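Local coordinates for protein beta-galactosidase (Trichoderma reesei, PDB 3OG2) that probably hydrolyses terminal non-reducing beta-D-galactose residues from beta-D-galactosides, as a glycoside hydrolase of family 35, at residues S404-V409 with H453-P458; L465-E470 with H493-K498; S622-N627 with G639-H644; S874-I879 with A968-L973; R918-V923 with G957-A962. All coordinates share one frame; numbering follows the deposited sequence.

Contact 1: S404-V409 with H453-P458; sequences SGDFFV and HVTDYP
Two neighbouring antiparallel strands of the second domain's eight-stranded sheet meet where Asp406 to Phe408 pair with His453 to Thr455. Asp406 and Thr455 form one hydrogen-bonded pair and Phe408 and His453 the next; the shorter bond of the latter runs from Phe408 N to His453 O at 2.8 Å. Between them, Phe407 and Val454 make a non-hydrogen-bonded pair whose side chains lie alongside and point the same way, with Phe407 CD2 3.6 Å from Val454 CG1. The same ring reaches on to Tyr457, its CE2 coming within 4.1 Å of Tyr457 CE2 near the plane of the tyrosine ring, so Phe407 touches Val454 beside it and also Tyr457, beyond the corner of the strand.

Past the Asp406-Thr455 pair the chain turns that corner at Thr455 and Asp456. Asp456 and Tyr457 both face Leu464 there, a G1 bulge, with Asp456 at positive phi (43°). Gly405 packs its bare CA 3.2 Å from Asp456 O.

On the other face, Thr455 turns OG1 into the position between its backbone N and carbonyl carbon (chi1 66°), which sets CG2 beside its own N and 3.9 Å from Phe408 CE1. OG1 itself approaches the Phe408 ring edge in plane, while its hydrogen bond goes to Pro428 O. Asp406 CB lies 3.4 Å from Thr455 OG1, but the Asp406 carboxylate is bonded through OD1 to Ala401 N.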
# COMPACT_ATOMS: atom_id res chain seq x y z
N SER A 404 26.39 5.99 25.89
CA SER A 404 25.09 6.54 25.49
C SER A 404 23.94 5.56 25.58
O SER A 404 22.79 5.95 25.30
CB SER A 404 25.25 7.07 24.04
OG SER A 404 25.81 6.10 23.18
N GLY A 405 24.20 4.33 25.99
CA GLY A 405 23.16 3.38 26.23
C GLY A 405 23.23 2.17 25.33
O GLY A 405 23.56 2.30 24.16
N ASP A 406 22.96 0.98 25.89
CA ASP A 406 22.91 -0.24 25.08
C ASP A 406 21.48 -0.75 24.89
O ASP A 406 20.57 -0.43 25.66
CB ASP A 406 23.65 -1.36 25.79
CG ASP A 406 25.10 -1.04 26.06
OD1 ASP A 406 25.73 -0.19 25.39
OD2 ASP A 406 25.62 -1.72 27.02
N PHE A 407 21.35 -1.58 23.86
CA PHE A 407 20.06 -2.17 23.51
C PHE A 407 20.26 -3.65 23.28
O PHE A 407 21.34 -4.04 22.74
CB PHE A 407 19.50 -1.52 22.22
CG PHE A 407 19.24 -0.05 22.35
CD1 PHE A 407 20.27 0.87 22.29
CD2 PHE A 407 17.92 0.42 22.59
CE1 PHE A 407 20.10 2.25 22.46
CE2 PHE A 407 17.73 1.80 22.72
CZ PHE A 407 18.78 2.69 22.69
N PHE A 408 19.34 -4.50 23.65
CA PHE A 408 19.51 -5.95 23.49
C PHE A 408 18.23 -6.51 22.92
O PHE A 408 17.17 -6.42 23.55
CB PHE A 408 19.80 -6.63 24.84
CG PHE A 408 21.04 -6.01 25.49
CD1 PHE A 408 20.94 -4.89 26.28
CD2 PHE A 408 22.29 -6.59 25.20
CE1 PHE A 408 22.07 -4.32 26.80
CE2 PHE A 408 23.44 -6.01 25.74
CZ PHE A 408 23.31 -4.86 26.49
N VAL A 409 18.33 -7.05 21.71
CA VAL A 409 17.14 -7.61 21.08
C VAL A 409 17.09 -9.10 21.38
O VAL A 409 18.01 -9.87 21.01
CB VAL A 409 17.15 -7.34 19.55
CG1 VAL A 409 15.87 -7.96 18.94
CG2 VAL A 409 17.29 -5.85 19.30
N HIS A 453 15.50 -4.98 25.45
CA HIS A 453 15.88 -4.56 26.80
C HIS A 453 16.93 -3.47 26.65
O HIS A 453 17.65 -3.43 25.65
CB HIS A 453 16.42 -5.70 27.63
CG HIS A 453 15.49 -6.88 27.73
ND1 HIS A 453 14.11 -6.77 27.85
CD2 HIS A 453 15.74 -8.19 27.74
CE1 HIS A 453 13.57 -8.00 27.94
NE2 HIS A 453 14.55 -8.88 27.86
N VAL A 454 17.02 -2.56 27.62
CA VAL A 454 17.98 -1.47 27.52
C VAL A 454 18.81 -1.32 28.79
O VAL A 454 18.39 -1.69 29.88
CB VAL A 454 17.27 -0.11 27.24
CG1 VAL A 454 16.54 -0.13 25.89
CG2 VAL A 454 16.28 0.26 28.32
N THR A 455 20.01 -0.76 28.62
CA THR A 455 20.81 -0.32 29.77
C THR A 455 21.27 1.14 29.55
O THR A 455 21.49 1.58 28.39
CB THR A 455 22.00 -1.22 30.13
OG1 THR A 455 22.96 -1.18 29.08
CG2 THR A 455 21.58 -2.69 30.32
N ASP A 456 21.44 1.87 30.64
CA ASP A 456 21.80 3.27 30.66
C ASP A 456 21.04 4.06 29.60
O ASP A 456 21.59 4.74 28.72
CB ASP A 456 23.32 3.44 30.43
CG ASP A 456 24.00 2.88 31.68
OD1 ASP A 456 23.86 3.49 32.77
OD2 ASP A 456 24.66 1.83 31.59
N TYR A 457 19.71 3.93 29.68
CA TYR A 457 18.82 4.57 28.71
C TYR A 457 18.44 5.93 29.24
O TYR A 457 17.81 6.02 30.32
CB TYR A 457 17.60 3.66 28.53
CG TYR A 457 16.61 4.22 27.52
CD1 TYR A 457 15.57 5.08 27.95
CD2 TYR A 457 16.71 3.92 26.17
CE1 TYR A 457 14.67 5.60 27.05
CE2 TYR A 457 15.80 4.43 25.27
CZ TYR A 457 14.78 5.26 25.72
OH TYR A 457 13.88 5.80 24.84
N PRO A 458 18.74 7.01 28.53
CA PRO A 458 18.40 8.32 29.07
C PRO A 458 16.92 8.68 28.93
O PRO A 458 16.29 8.48 27.86
CB PRO A 458 19.22 9.29 28.19
CG PRO A 458 19.61 8.49 27.00
CD PRO A 458 19.46 7.04 27.26

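Contact 2: L465-E470 with H493-K498; sequences LYSTAE and HEFAVK
The Tyr466 ring carries the Ala496 methyl over one face, with CB 3.9 Å from the ring centroid and displaced toward the CE2 rim, a CH-pi contact. At the edge of that ring the hydroxyl OH gives a short hydrogen bond of 2.5 Å to Glu494 OE2, meeting the carboxylate on its anti side and 30° out of its plane. Ring and carboxylate are turned 48° against each other. Glu494 is gripped from outside as well: OE2 also takes Gln438 N, and OE1 takes Leu439 N and Gln530 NE2, which should fix the carboxylate's rotation and probably favours its ionised form.

The imidazole of His493 is a second flat group. Ala469 CA sits over one of its faces, 3.9 Å from the centroid, and Thr468 OG1 lies at the edge, 2.8 Å from His493 ND1, in a hydrogen bond that either atom could donate. A chi1 of 65° tucks this OG1 in over the main chain. The same oxygen accepts from Glu494 N at 2.9 Å, and Thr468 N returns a nearly straight bond to Glu494 O.

Ser467 and Phe495 form a non-hydrogen-bonded pair next to the Tyr466 and Ala496 hydrogen-bonded pair. Past the end of strand 462-467, Thr468 N and OG1 together continue the bonding to 492-497, the hydroxyl accepting where a strand would offer a carbonyl, between neighbours in the second domain's eight-stranded antiparallel sheet.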
# COMPACT_ATOMS: atom_id res chain seq x y z
N LEU A 465 19.04 2.75 34.57
CA LEU A 465 20.22 1.88 34.59
C LEU A 465 19.93 0.65 33.77
O LEU A 465 20.80 0.22 32.99
CB LEU A 465 20.52 1.57 36.05
CG LEU A 465 21.74 0.65 36.21
CD1 LEU A 465 22.98 1.43 35.83
CD2 LEU A 465 21.81 0.11 37.64
N TYR A 466 18.70 0.12 33.87
CA TYR A 466 18.28 -0.92 32.92
C TYR A 466 16.76 -0.94 32.92
O TYR A 466 16.13 -0.50 33.89
CB TYR A 466 18.84 -2.30 33.23
CG TYR A 466 18.48 -2.80 34.63
CD1 TYR A 466 17.29 -3.45 34.91
CD2 TYR A 466 19.38 -2.60 35.70
CE1 TYR A 466 16.95 -3.91 36.19
CE2 TYR A 466 19.04 -3.05 36.97
CZ TYR A 466 17.85 -3.70 37.20
OH TYR A 466 17.59 -4.08 38.51
N SER A 467 16.22 -1.54 31.87
CA SER A 467 14.81 -1.94 31.91
C SER A 467 14.60 -3.18 31.08
O SER A 467 15.12 -3.23 29.93
CB SER A 467 13.93 -0.81 31.36
OG SER A 467 12.56 -1.24 31.37
N THR A 468 13.86 -4.14 31.61
CA THR A 468 13.46 -5.28 30.81
C THR A 468 12.15 -4.96 30.11
O THR A 468 11.91 -5.41 28.97
CB THR A 468 13.28 -6.56 31.64
OG1 THR A 468 12.19 -6.37 32.56
CG2 THR A 468 14.52 -6.84 32.52
N ALA A 469 11.30 -4.14 30.73
CA ALA A 469 10.08 -3.75 30.02
C ALA A 469 10.40 -2.82 28.88
O ALA A 469 11.37 -2.05 28.95
CB ALA A 469 9.19 -3.02 31.05
N GLU A 470 9.55 -2.85 27.86
CA GLU A 470 9.79 -2.03 26.69
C GLU A 470 9.27 -0.63 26.88
O GLU A 470 8.32 -0.38 27.62
CB GLU A 470 9.14 -2.75 25.48
CG GLU A 470 9.94 -4.06 25.22
CD GLU A 470 9.54 -4.76 23.95
OE1 GLU A 470 8.46 -5.43 23.94
OE2 GLU A 470 10.32 -4.64 22.97
N HIS A 493 8.55 -7.90 34.98
CA HIS A 493 9.58 -6.99 34.48
C HIS A 493 10.24 -6.24 35.61
O HIS A 493 9.69 -6.13 36.72
CB HIS A 493 8.93 -5.95 33.53
CG HIS A 493 8.65 -6.63 32.22
ND1 HIS A 493 9.72 -6.95 31.41
CD2 HIS A 493 7.54 -7.10 31.62
CE1 HIS A 493 9.25 -7.56 30.33
NE2 HIS A 493 7.94 -7.66 30.47
N GLU A 494 11.47 -5.77 35.34
CA GLU A 494 12.19 -4.99 36.35
C GLU A 494 12.91 -3.84 35.66
O GLU A 494 13.42 -4.03 34.53
CB GLU A 494 13.14 -5.92 37.10
CG GLU A 494 13.73 -5.20 38.31
CD GLU A 494 14.71 -6.14 39.01
OE1 GLU A 494 14.26 -7.02 39.80
OE2 GLU A 494 15.93 -6.00 38.68
N PHE A 495 12.97 -2.70 36.32
CA PHE A 495 13.79 -1.60 35.82
C PHE A 495 14.41 -0.90 37.03
O PHE A 495 13.95 -1.04 38.16
CB PHE A 495 13.04 -0.61 34.93
CG PHE A 495 11.86 0.07 35.57
CD1 PHE A 495 10.64 -0.62 35.74
CD2 PHE A 495 11.99 1.39 35.95
CE1 PHE A 495 9.55 0.05 36.29
CE2 PHE A 495 10.92 2.05 36.51
CZ PHE A 495 9.71 1.38 36.66
N ALA A 496 15.46 -0.16 36.74
CA ALA A 496 16.14 0.51 37.84
C ALA A 496 16.46 1.94 37.37
O ALA A 496 16.88 2.14 36.24
CB ALA A 496 17.41 -0.21 38.23
N VAL A 497 16.27 2.88 38.26
CA VAL A 497 16.45 4.29 37.96
C VAL A 497 17.59 4.83 38.81
O VAL A 497 17.56 4.70 40.04
CB VAL A 497 15.17 5.12 38.21
CG1 VAL A 497 15.37 6.56 37.78
CG2 VAL A 497 13.98 4.50 37.45
N LYS A 498 18.61 5.41 38.15
CA LYS A 498 19.69 6.03 38.95
C LYS A 498 19.10 7.15 39.83
O LYS A 498 18.09 7.70 39.36
CB LYS A 498 20.79 6.59 38.05
CG LYS A 498 21.39 5.51 37.13
CD LYS A 498 22.63 6.19 36.49
CE LYS A 498 23.24 5.31 35.42
NZ LYS A 498 24.08 6.09 34.45

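Contact 3: S622-N627 with G639-H644; sequences SKLAVN and GDWIAH
Leu624 holds CG anti to the backbone N (chi1 -178°), and the branch beyond carries CD2 to within 3.5 Å of Ala643 CB. Trp641 has CG beside its own backbone N (chi1 -70°), which brings the six-membered part of the indole against the start of the other segment. CZ3 of Trp641 then lies 3.8 Å from Leu624 CB, and Lys623 O comes up to the ring edge near its plane, 3.7 Å from Trp641 CZ3. At the far corner, Trp641 CH2 rests 3.7 Å from Ser622 C, so the indole meets backbone as much as side chain.

Strands 623-626 and 641-643 are not direct partners: in the mixed sheet of this third domain, strand 629-635 runs between them and pairs with both. The two short axes stay 10.0 Å apart with directions differing by 40°, a gap bridged by the Trp641, Leu624 and Ala643 side chains. Tyr633, on the intervening strand, stacks its ring on Trp641 and bonds its hydroxyl to Ser622 O. The indole is further lined by Ile614, Ile617 and Ile621, while Leu624 packs on Leu600, Val602 and Leu631.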
# COMPACT_ATOMS: atom_id res chain seq x y z
N SER A 622 -5.64 25.37 30.35
CA SER A 622 -6.65 25.01 31.35
C SER A 622 -7.95 24.59 30.67
O SER A 622 -8.87 24.23 31.40
CB SER A 622 -6.98 26.17 32.29
OG SER A 622 -7.35 27.33 31.54
N LYS A 623 -8.08 24.63 29.38
CA LYS A 623 -9.30 24.24 28.66
C LYS A 623 -8.97 23.10 27.69
O LYS A 623 -7.84 23.02 27.18
CB LYS A 623 -9.90 25.45 27.93
CG LYS A 623 -10.47 26.49 28.93
CD LYS A 623 -10.93 27.68 28.09
CE LYS A 623 -11.38 28.83 28.99
NZ LYS A 623 -12.80 29.23 28.73
N LEU A 624 -9.97 22.28 27.48
CA LEU A 624 -9.87 21.13 26.58
C LEU A 624 -10.97 21.18 25.51
O LEU A 624 -12.11 21.51 25.81
CB LEU A 624 -9.99 19.86 27.41
CG LEU A 624 -9.87 18.58 26.57
CD1 LEU A 624 -8.45 18.42 25.97
CD2 LEU A 624 -10.24 17.40 27.44
N ALA A 625 -10.60 20.84 24.29
CA ALA A 625 -11.62 20.62 23.28
C ALA A 625 -11.28 19.32 22.53
O ALA A 625 -10.08 19.05 22.33
CB ALA A 625 -11.70 21.76 22.26
N VAL A 626 -12.30 18.60 22.11
CA VAL A 626 -12.13 17.38 21.29
C VAL A 626 -12.98 17.57 20.02
O VAL A 626 -14.17 17.83 20.16
CB VAL A 626 -12.47 16.09 22.05
CG1 VAL A 626 -12.41 14.87 21.15
CG2 VAL A 626 -11.52 15.91 23.26
N ASN A 627 -12.39 17.53 18.87
CA ASN A 627 -13.12 17.68 17.59
C ASN A 627 -13.99 18.92 17.61
O ASN A 627 -15.13 18.92 17.19
CB ASN A 627 -13.94 16.44 17.25
CG ASN A 627 -13.02 15.25 17.07
OD1 ASN A 627 -11.83 15.37 16.90
ND2 ASN A 627 -13.61 14.04 17.11
N GLY A 639 -1.98 15.42 37.94
CA GLY A 639 -2.22 16.53 37.01
C GLY A 639 -2.62 16.02 35.63
O GLY A 639 -2.58 16.80 34.67
N ASP A 640 -3.01 14.74 35.49
CA ASP A 640 -3.52 14.28 34.18
C ASP A 640 -4.99 14.66 34.09
O ASP A 640 -5.68 14.80 35.11
CB ASP A 640 -3.33 12.77 34.06
CG ASP A 640 -1.88 12.37 34.19
OD1 ASP A 640 -1.01 13.16 33.77
OD2 ASP A 640 -1.54 11.28 34.65
N TRP A 641 -5.47 14.81 32.89
CA TRP A 641 -6.87 15.15 32.68
C TRP A 641 -7.63 13.93 32.19
O TRP A 641 -7.16 13.27 31.25
CB TRP A 641 -7.00 16.25 31.66
CG TRP A 641 -6.51 17.59 32.12
CD1 TRP A 641 -5.98 17.93 33.32
CD2 TRP A 641 -6.54 18.76 31.31
NE1 TRP A 641 -5.67 19.27 33.28
CE2 TRP A 641 -5.99 19.82 32.09
CE3 TRP A 641 -6.96 19.02 29.98
CZ2 TRP A 641 -5.88 21.13 31.58
CZ3 TRP A 641 -6.83 20.33 29.51
CH2 TRP A 641 -6.31 21.34 30.29
N ILE A 642 -8.79 13.64 32.77
CA ILE A 642 -9.60 12.51 32.28
C ILE A 642 -10.92 13.10 31.79
O ILE A 642 -11.68 13.70 32.57
CB ILE A 642 -9.84 11.44 33.33
CG1 ILE A 642 -8.48 10.92 33.86
CG2 ILE A 642 -10.65 10.30 32.74
CD1 ILE A 642 -8.45 11.11 35.36
N ALA A 643 -11.14 12.93 30.51
CA ALA A 643 -12.31 13.51 29.84
C ALA A 643 -13.19 12.44 29.23
O ALA A 643 -12.73 11.31 28.95
CB ALA A 643 -11.82 14.54 28.82
N HIS A 644 -14.45 12.81 29.02
CA HIS A 644 -15.43 11.85 28.52
C HIS A 644 -16.16 12.45 27.34
O HIS A 644 -17.33 12.85 27.48
CB HIS A 644 -16.44 11.52 29.66
CG HIS A 644 -15.69 10.97 30.84
ND1 HIS A 644 -15.31 9.63 30.91
CD2 HIS A 644 -15.20 11.54 31.96
CE1 HIS A 644 -14.64 9.40 32.02
NE2 HIS A 644 -14.57 10.55 32.68

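Contact 4: S874-I879 with A968-L973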
# COMPACT_ATOMS: atom_id res chain seq x y z
N SER A 874 -32.47 -5.77 -14.58
CA SER A 874 -31.57 -5.82 -13.43
C SER A 874 -30.45 -6.83 -13.57
O SER A 874 -30.67 -7.94 -14.12
CB SER A 874 -32.44 -6.29 -12.22
OG SER A 874 -31.51 -6.50 -11.16
N PRO A 875 -29.27 -6.53 -13.07
CA PRO A 875 -28.16 -7.51 -13.13
C PRO A 875 -28.48 -8.75 -12.30
O PRO A 875 -27.89 -9.82 -12.54
CB PRO A 875 -26.97 -6.75 -12.53
CG PRO A 875 -27.62 -5.70 -11.66
CD PRO A 875 -28.88 -5.29 -12.40
N LEU A 876 -29.41 -8.65 -11.34
CA LEU A 876 -29.80 -9.82 -10.56
C LEU A 876 -30.56 -10.84 -11.40
O LEU A 876 -30.61 -12.03 -11.01
CB LEU A 876 -30.69 -9.42 -9.39
CG LEU A 876 -30.00 -8.73 -8.19
CD1 LEU A 876 -28.88 -9.57 -7.61
CD2 LEU A 876 -29.46 -7.36 -8.50
N ASP A 877 -31.13 -10.40 -12.51
CA ASP A 877 -31.82 -11.32 -13.42
C ASP A 877 -30.90 -11.72 -14.57
O ASP A 877 -31.01 -12.81 -15.12
CB ASP A 877 -33.13 -10.75 -13.94
CG ASP A 877 -34.14 -10.63 -12.81
OD1 ASP A 877 -34.30 -11.60 -12.03
OD2 ASP A 877 -34.75 -9.56 -12.69
N GLY A 878 -30.01 -10.84 -14.99
CA GLY A 878 -28.99 -11.15 -15.98
C GLY A 878 -29.57 -11.49 -17.35
O GLY A 878 -30.55 -10.96 -17.79
N ILE A 879 -28.87 -12.39 -18.03
CA ILE A 879 -29.10 -12.68 -19.45
C ILE A 879 -29.06 -14.19 -19.64
O ILE A 879 -28.43 -14.93 -18.90
CB ILE A 879 -28.07 -11.98 -20.37
CG1 ILE A 879 -26.60 -12.31 -20.08
CG2 ILE A 879 -28.31 -10.47 -20.30
CD1 ILE A 879 -25.59 -11.68 -21.04
N ALA A 968 -25.93 -15.84 -17.71
CA ALA A 968 -25.43 -15.63 -16.34
C ALA A 968 -26.25 -14.54 -15.68
O ALA A 968 -26.91 -13.74 -16.33
CB ALA A 968 -23.93 -15.30 -16.34
N LYS A 969 -26.12 -14.51 -14.35
CA LYS A 969 -26.71 -13.41 -13.58
C LYS A 969 -25.87 -13.22 -12.32
O LYS A 969 -25.14 -14.11 -11.91
CB LYS A 969 -28.17 -13.73 -13.23
CG LYS A 969 -28.32 -14.88 -12.25
CD LYS A 969 -29.80 -15.18 -12.05
CE LYS A 969 -30.45 -15.69 -13.31
NZ LYS A 969 -30.01 -17.06 -13.72
N VAL A 970 -26.01 -12.06 -11.74
CA VAL A 970 -25.40 -11.78 -10.45
C VAL A 970 -26.31 -12.37 -9.37
O VAL A 970 -27.46 -11.95 -9.27
CB VAL A 970 -25.21 -10.27 -10.23
CG1 VAL A 970 -24.58 -10.03 -8.84
CG2 VAL A 970 -24.33 -9.68 -11.31
N PRO A 971 -25.87 -13.34 -8.60
CA PRO A 971 -26.80 -13.98 -7.61
C PRO A 971 -27.23 -13.03 -6.51
O PRO A 971 -28.33 -13.15 -5.96
CB PRO A 971 -25.97 -15.14 -7.06
CG PRO A 971 -24.89 -15.36 -8.07
CD PRO A 971 -24.54 -13.96 -8.57
N GLY A 972 -26.37 -12.08 -6.13
CA GLY A 972 -26.75 -11.12 -5.08
C GLY A 972 -25.72 -10.01 -5.16
O GLY A 972 -24.55 -10.26 -5.52
N LEU A 973 -26.17 -8.79 -4.86
CA LEU A 973 -25.28 -7.63 -4.93
C LEU A 973 -25.77 -6.66 -3.86
O LEU A 973 -26.96 -6.31 -3.86
CB LEU A 973 -25.34 -7.02 -6.32
CG LEU A 973 -24.45 -5.78 -6.52
CD1 LEU A 973 -22.99 -6.18 -6.38
CD2 LEU A 973 -24.78 -5.16 -7.87
O HOH W 1 -30.07 -13.15 -8.65
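Leu876 and Lys969 carry this contact, each reaching along the opposite backbone. The CB of Leu876 starts off pointing away, but CG beside the backbone N (chi1 -75°) turns the branch back, and CD1 ends 3.2 Å from Val970 O and 3.7 Å from Gly972 CA. Lys969 does the reverse. Its CB points at the other segment, then the chain bends at chi3 and chi4 and folds its methylenes along the carbonyls, with Lys969 CD 3.4 Å from Leu876 O and Lys969 CE 3.4 Å from Asp877 O. On the other flank Pro875 CB faces Val970 CG2 at 4.1 Å, a further apolar touch.

Backbone bonds join the two segments beside these side chains. Val970 N donates to Pro875 O at 3.0 Å, while Ile879 and Ala968 exchange two bonds as a single antiparallel bridge. A water hydrogen-bonded to Leu876 O (2.7 Å) and to Val970 O links the two carbonyls. Gly878 passes close by, its CA making a CA-H...O contact of 3.3 Å with Ala968 O.

Segment 874-879 is folded on itself, Ser874 O accepting from both Asp877 N and Gly878 N, and Ser874 OG from Leu876 N. That last bond makes an ST turn, and with the two bonds to Ser874 O it gives a compact turn that leads toward strand 883-894 and lies against the loop following strand 953-962.

Contact 5: R918-V923 with G957-A962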
# COMPACT_ATOMS: atom_id res chain seq x y z
N ARG A 918 -17.98 -12.66 -15.85
CA ARG A 918 -17.05 -11.61 -15.44
C ARG A 918 -17.86 -10.34 -15.30
O ARG A 918 -18.80 -10.15 -16.10
CB ARG A 918 -15.91 -11.43 -16.47
CG ARG A 918 -15.21 -12.78 -16.66
CD ARG A 918 -14.18 -12.74 -17.76
NE ARG A 918 -12.97 -11.92 -17.52
CZ ARG A 918 -11.85 -12.38 -17.01
NH1 ARG A 918 -11.77 -13.66 -16.62
NH2 ARG A 918 -10.82 -11.56 -16.86
N ALA A 919 -17.58 -9.52 -14.33
CA ALA A 919 -18.32 -8.26 -14.20
C ALA A 919 -17.32 -7.14 -13.94
O ALA A 919 -16.20 -7.35 -13.41
CB ALA A 919 -19.30 -8.33 -13.01
N LEU A 920 -17.69 -5.96 -14.35
CA LEU A 920 -16.96 -4.73 -14.06
C LEU A 920 -17.90 -3.83 -13.22
O LEU A 920 -19.07 -3.70 -13.56
CB LEU A 920 -16.56 -3.99 -15.32
CG LEU A 920 -15.66 -4.76 -16.27
CD1 LEU A 920 -15.56 -4.03 -17.59
CD2 LEU A 920 -14.27 -4.88 -15.64
N LEU A 921 -17.31 -3.24 -12.19
CA LEU A 921 -18.05 -2.33 -11.30
C LEU A 921 -17.62 -0.89 -11.60
O LEU A 921 -16.41 -0.63 -11.56
CB LEU A 921 -17.76 -2.70 -9.84
CG LEU A 921 -18.34 -1.74 -8.81
CD1 LEU A 921 -19.88 -1.78 -8.77
CD2 LEU A 921 -17.77 -2.11 -7.44
N TYR A 922 -18.53 0.01 -11.85
CA TYR A 922 -18.25 1.42 -12.03
C TYR A 922 -18.99 2.21 -10.98
O TYR A 922 -20.15 1.91 -10.66
CB TYR A 922 -18.69 1.84 -13.40
CG TYR A 922 -17.73 1.48 -14.51
CD1 TYR A 922 -16.80 2.47 -14.84
CD2 TYR A 922 -17.71 0.32 -15.27
CE1 TYR A 922 -15.83 2.42 -15.81
CE2 TYR A 922 -16.69 0.26 -16.28
CZ TYR A 922 -15.79 1.25 -16.53
OH TYR A 922 -14.83 1.19 -17.56
N VAL A 923 -18.32 3.20 -10.46
CA VAL A 923 -18.94 4.15 -9.52
C VAL A 923 -18.62 5.56 -10.00
O VAL A 923 -17.45 5.94 -10.01
CB VAL A 923 -18.48 3.94 -8.09
CG1 VAL A 923 -19.13 5.02 -7.21
CG2 VAL A 923 -18.83 2.52 -7.64
N GLY A 957 -22.57 1.22 -11.95
CA GLY A 957 -22.62 0.46 -13.18
C GLY A 957 -22.11 -0.93 -12.94
O GLY A 957 -21.12 -1.13 -12.21
N VAL A 958 -22.75 -1.91 -13.56
CA VAL A 958 -22.27 -3.28 -13.52
C VAL A 958 -22.32 -3.82 -14.96
O VAL A 958 -23.39 -3.93 -15.56
CB VAL A 958 -23.14 -4.14 -12.61
CG1 VAL A 958 -22.66 -5.60 -12.62
CG2 VAL A 958 -23.17 -3.59 -11.21
N ALA A 959 -21.14 -4.20 -15.49
CA ALA A 959 -21.07 -4.94 -16.75
C ALA A 959 -21.14 -6.42 -16.40
O ALA A 959 -20.52 -6.82 -15.45
CB ALA A 959 -19.79 -4.61 -17.54
N LEU A 960 -21.89 -7.15 -17.21
CA LEU A 960 -22.06 -8.59 -17.00
C LEU A 960 -21.70 -9.29 -18.30
O LEU A 960 -22.42 -9.10 -19.30
CB LEU A 960 -23.52 -8.87 -16.59
CG LEU A 960 -23.92 -10.34 -16.52
CD1 LEU A 960 -23.11 -11.00 -15.42
CD2 LEU A 960 -25.42 -10.47 -16.30
N TRP A 961 -20.65 -10.08 -18.28
CA TRP A 961 -20.19 -10.85 -19.42
C TRP A 961 -20.45 -12.32 -19.05
O TRP A 961 -19.71 -12.89 -18.23
CB TRP A 961 -18.72 -10.53 -19.71
CG TRP A 961 -18.03 -11.36 -20.75
CD1 TRP A 961 -18.47 -12.34 -21.61
CD2 TRP A 961 -16.62 -11.25 -21.09
NE1 TRP A 961 -17.47 -12.83 -22.41
CE2 TRP A 961 -16.32 -12.16 -22.10
CE3 TRP A 961 -15.62 -10.41 -20.57
CZ2 TRP A 961 -15.02 -12.31 -22.64
CZ3 TRP A 961 -14.35 -10.53 -21.09
CH2 TRP A 961 -14.06 -11.47 -22.11
N ALA A 962 -21.47 -12.87 -19.71
CA ALA A 962 -21.83 -14.29 -19.50
C ALA A 962 -20.97 -15.11 -20.47
O ALA A 962 -21.01 -14.86 -21.70
CB ALA A 962 -23.28 -14.49 -19.81
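Ala919 CB presses to 3.1 Å from Ala959 O in the backbone of this antiparallel ladder, which is its tight part. Six backbone bonds run across the three hydrogen-bonded pairs, which are Arg918 with Trp961, Leu920 with Ala959 and Tyr922 with Gly957; the shortest is Gly957 N to Tyr922 O at 2.8 Å. Tyr922 CB is 4.0 Å from Gly957 O.

At the Arg918 end, the arginine and Trp961 lie alongside and point the same way. Arg918 CD stands over one face of the indole six-membered ring, 4.2 Å from its centroid and 24° off the normal, a CH-pi contact. A bend at chi3 (68°) then turns the guanidinium plane 67° from the ring, and the group goes on to Asp783 and Ala737 O.

Elsewhere the side chains meet more loosely, though all are buried: Leu920 CB is 4.0 Å from Ala959 CB, and on the opposite face Ala919 CB is 4.3 Å from Val958 CG1 and Leu921 CD1 4.5 Å from Val958 CG2. Ala919 and Leu921 fill out their packing on Phe908 and Phe906 of strand 900-908. In its five-stranded antiparallel sheet, strand 953-962 is the middle strand, and 917-923 lies between it and the edge strand 926-932.

In the fold
From the N terminus, contact 1 closes a loop of 43 residues and contact 2 one of 22. The two follow in series and touch, since strands 450-459 and 462-467 are neighbours, so together they join four adjacent strands of the second domain's sheet. Contact 3 closes next, in the third domain, over an 11-residue span carrying strand 629-635, which pairs with both sides; its centre is about 34 Å from that of contact 1. Contact 4 then spans 88 residues, and contact 5 lies wholly within that span; the two touch through Leu960 and Ala962. Both belong to the C-terminal all-beta region, on the opposite side of the chain's centre from contacts 1 and 2.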